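NADP-dependent glyceraldehyde-3-phosphate dehydrogenase (Bacillus halodurans, PDB 3PRL) probably catalyses the NADP-dependent, non-phosphorylating oxidation of glyceraldehyde 3-phosphate. Local coordinates at residues R118-E123 / A176-N181. Numbering follows the deposited sequence.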
loop_
_atom_site.group_PDB
_atom_site.type_symbol
_atom_site.label_atom_id
_atom_site.label_comp_id
_atom_site.label_asym_id
_atom_site.label_seq_id
_atom_site.Cartn_x
_atom_site.Cartn_y
_atom_site.Cartn_z
ATOM N N ARG D 118 1.195 -12.135 18.766
ATOM C CA ARG D 118 -0.154 -11.602 18.514
ATOM C C ARG D 118 -0.154 -10.600 17.366
ATOM O O ARG D 118 -1.009 -10.653 16.493
ATOM C CB ARG D 118 -0.758 -11.001 19.780
ATOM C CG ARG D 118 -1.031 -12.039 20.847
ATOM C CD ARG D 118 -2.112 -11.584 21.772
ATOM N NE ARG D 118 -1.821 -11.972 23.142
ATOM C CZ ARG D 118 -1.132 -11.223 23.993
ATOM N NH1 ARG D 118 -0.661 -10.032 23.614
ATOM N NH2 ARG D 118 -0.920 -11.663 25.228
ATOM N N HIS D 119 0.833 -9.712 17.364
ATOM C CA HIS D 119 0.963 -8.657 16.358
ATOM C C HIS D 119 1.280 -9.194 14.968
ATOM O O HIS D 119 0.860 -8.607 13.971
ATOM C CB HIS D 119 2.028 -7.664 16.791
ATOM C CG HIS D 119 1.905 -6.332 16.128
ATOM N ND1 HIS D 119 1.217 -5.281 16.694
ATOM C CD2 HIS D 119 2.366 -5.885 14.938
ATOM C CE1 HIS D 119 1.269 -4.240 15.885
ATOM N NE2 HIS D 119 1.956 -4.583 14.812
ATOM N N THR D 120 2.043 -10.292 14.933
ATOM C CA THR D 120 2.352 -11.081 13.743
ATOM C C THR D 120 1.087 -11.734 13.188
ATOM O O THR D 120 0.852 -11.716 11.972
ATOM C CB THR D 120 3.408 -12.218 14.073
ATOM O OG1 THR D 120 4.682 -11.644 14.387
ATOM C CG2 THR D 120 3.602 -13.162 12.920
ATOM N N ALA D 121 0.328 -12.384 14.074
ATOM C CA ALA D 121 -0.988 -12.942 13.701
ATOM C C ALA D 121 -1.897 -11.907 13.018
ATOM O O ALA D 121 -2.392 -12.167 11.911
ATOM C CB ALA D 121 -1.680 -13.540 14.897
ATOM N N ASP D 122 -2.103 -10.750 13.659
ATOM C CA ASP D 122 -2.974 -9.682 13.101
ATOM C C ASP D 122 -2.399 -9.149 11.772
ATOM O O ASP D 122 -3.140 -8.794 10.855
ATOM C CB ASP D 122 -3.151 -8.477 14.050
ATOM C CG ASP D 122 -3.366 -8.856 15.516
ATOM O OD1 ASP D 122 -4.202 -9.723 15.811
ATOM O OD2 ASP D 122 -2.712 -8.219 16.390
ATOM N N GLU D 123 -1.072 -9.064 11.688
ATOM C CA GLU D 123 -0.435 -8.577 10.462
ATOM C C GLU D 123 -0.668 -9.518 9.278
ATOM O O GLU D 123 -0.789 -9.070 8.129
ATOM C CB GLU D 123 1.051 -8.319 10.676
ATOM C CG GLU D 123 1.711 -7.475 9.581
ATOM C CD GLU D 123 1.250 -6.020 9.568
ATOM O OE1 GLU D 123 0.924 -5.514 8.485
ATOM O OE2 GLU D 123 1.220 -5.374 10.632
ATOM N N ALA D 176 6.185 -17.608 9.993
ATOM C CA ALA D 176 6.243 -18.795 9.137
ATOM C C ALA D 176 4.945 -19.602 9.115
ATOM O O ALA D 176 4.421 -19.920 8.038
ATOM C CB ALA D 176 7.449 -19.681 9.518
ATOM N N LEU D 177 4.406 -19.916 10.291
ATOM C CA LEU D 177 3.214 -20.768 10.361
ATOM C C LEU D 177 1.966 -20.023 9.939
ATOM O O LEU D 177 1.089 -20.593 9.277
ATOM C CB LEU D 177 2.986 -21.294 11.775
ATOM C CG LEU D 177 4.118 -21.987 12.551
ATOM C CD1 LEU D 177 3.619 -22.272 13.954
ATOM C CD2 LEU D 177 4.604 -23.255 11.883
ATOM N N VAL D 178 1.869 -18.758 10.335
ATOM C CA VAL D 178 0.650 -18.006 10.038
ATOM C C VAL D 178 0.490 -17.714 8.548
ATOM O O VAL D 178 -0.635 -17.487 8.074
ATOM C CB VAL D 178 0.512 -16.721 10.873
ATOM C CG1 VAL D 178 1.407 -15.619 10.328
ATOM C CG2 VAL D 178 -0.937 -16.292 10.882
ATOM N N THR D 179 1.595 -17.739 7.803
ATOM C CA THR D 179 1.512 -17.515 6.347
ATOM C C THR D 179 1.435 -18.841 5.616
ATOM O O THR D 179 1.428 -18.881 4.379
ATOM C CB THR D 179 2.685 -16.694 5.782
ATOM O OG1 THR D 179 3.906 -17.425 5.922
ATOM C CG2 THR D 179 2.798 -15.332 6.475
ATOM N N GLY D 180 1.392 -19.928 6.381
ATOM C CA GLY D 180 1.062 -21.222 5.813
ATOM C C GLY D 180 2.230 -22.120 5.488
ATOM O O GLY D 180 2.065 -23.122 4.791
ATOM N N ASN D 181 3.409 -21.762 5.996
ATOM C CA ASN D 181 4.607 -22.617 5.931
ATOM C C ASN D 181 4.567 -23.585 7.108
ATOM O O ASN D 181 3.756 -23.424 7.998
ATOM C CB ASN D 181 5.878 -21.760 6.023
ATOM C CG ASN D 181 5.998 -20.759 4.875
ATOM O OD1 ASN D 181 6.488 -21.107 3.803
ATOM N ND2 ASN D 181 5.559 -19.506 5.105
#
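Thr120, on helix 103-124, faces one branch of Val178 with its methyl, a light contact in which CG2 of Thr120 lies 4.2 Å from CG1 of Val178. The threonine torsion turns this methyl anti to its backbone N and leaves OG1 beside that N, where the hydroxyl hydrogen-bonds to the carbonyl of Ile116 one turn back. A threonine suits the spot: its polar branch is satisfied within its own helix, and its apolar branch is presented to the neighbour. Across the two segments the backbones come nearest at Ala121, its CA 6.5 Å from the CA of Val178. A side chain as short as alanine's is consistent with this approach, and CG2 of Val178 lies 4.4 Å from CA of Ala121. The beta-branched valine thus divides its two methyls between successive residues, while Val74 and Leu77 of helix 70-86 also pack on it.

The contact joins two helices of the aldehyde dehydrogenase fold, 167-178 being the helix of the beta-alpha-beta crossover between parallel strands 144-159 and 182-186 of the Rossmann-like coenzyme-binding domain. Just past Val178 that helix ends in a Schellman motif at Gly180 (phi 98°), where a CB would press on the carbonyl O of Thr179. The carbonyl O of Ala176 accepts hydrogen bonds from Asn181 N (2.9 Å) and ND2 (3.2 Å), the latter in the carbonyl plane on a lone pair. Beyond Ala121, Glu123 salt-bridges Arg126 of a second subunit, placing helix 103-124 at a subunit interface.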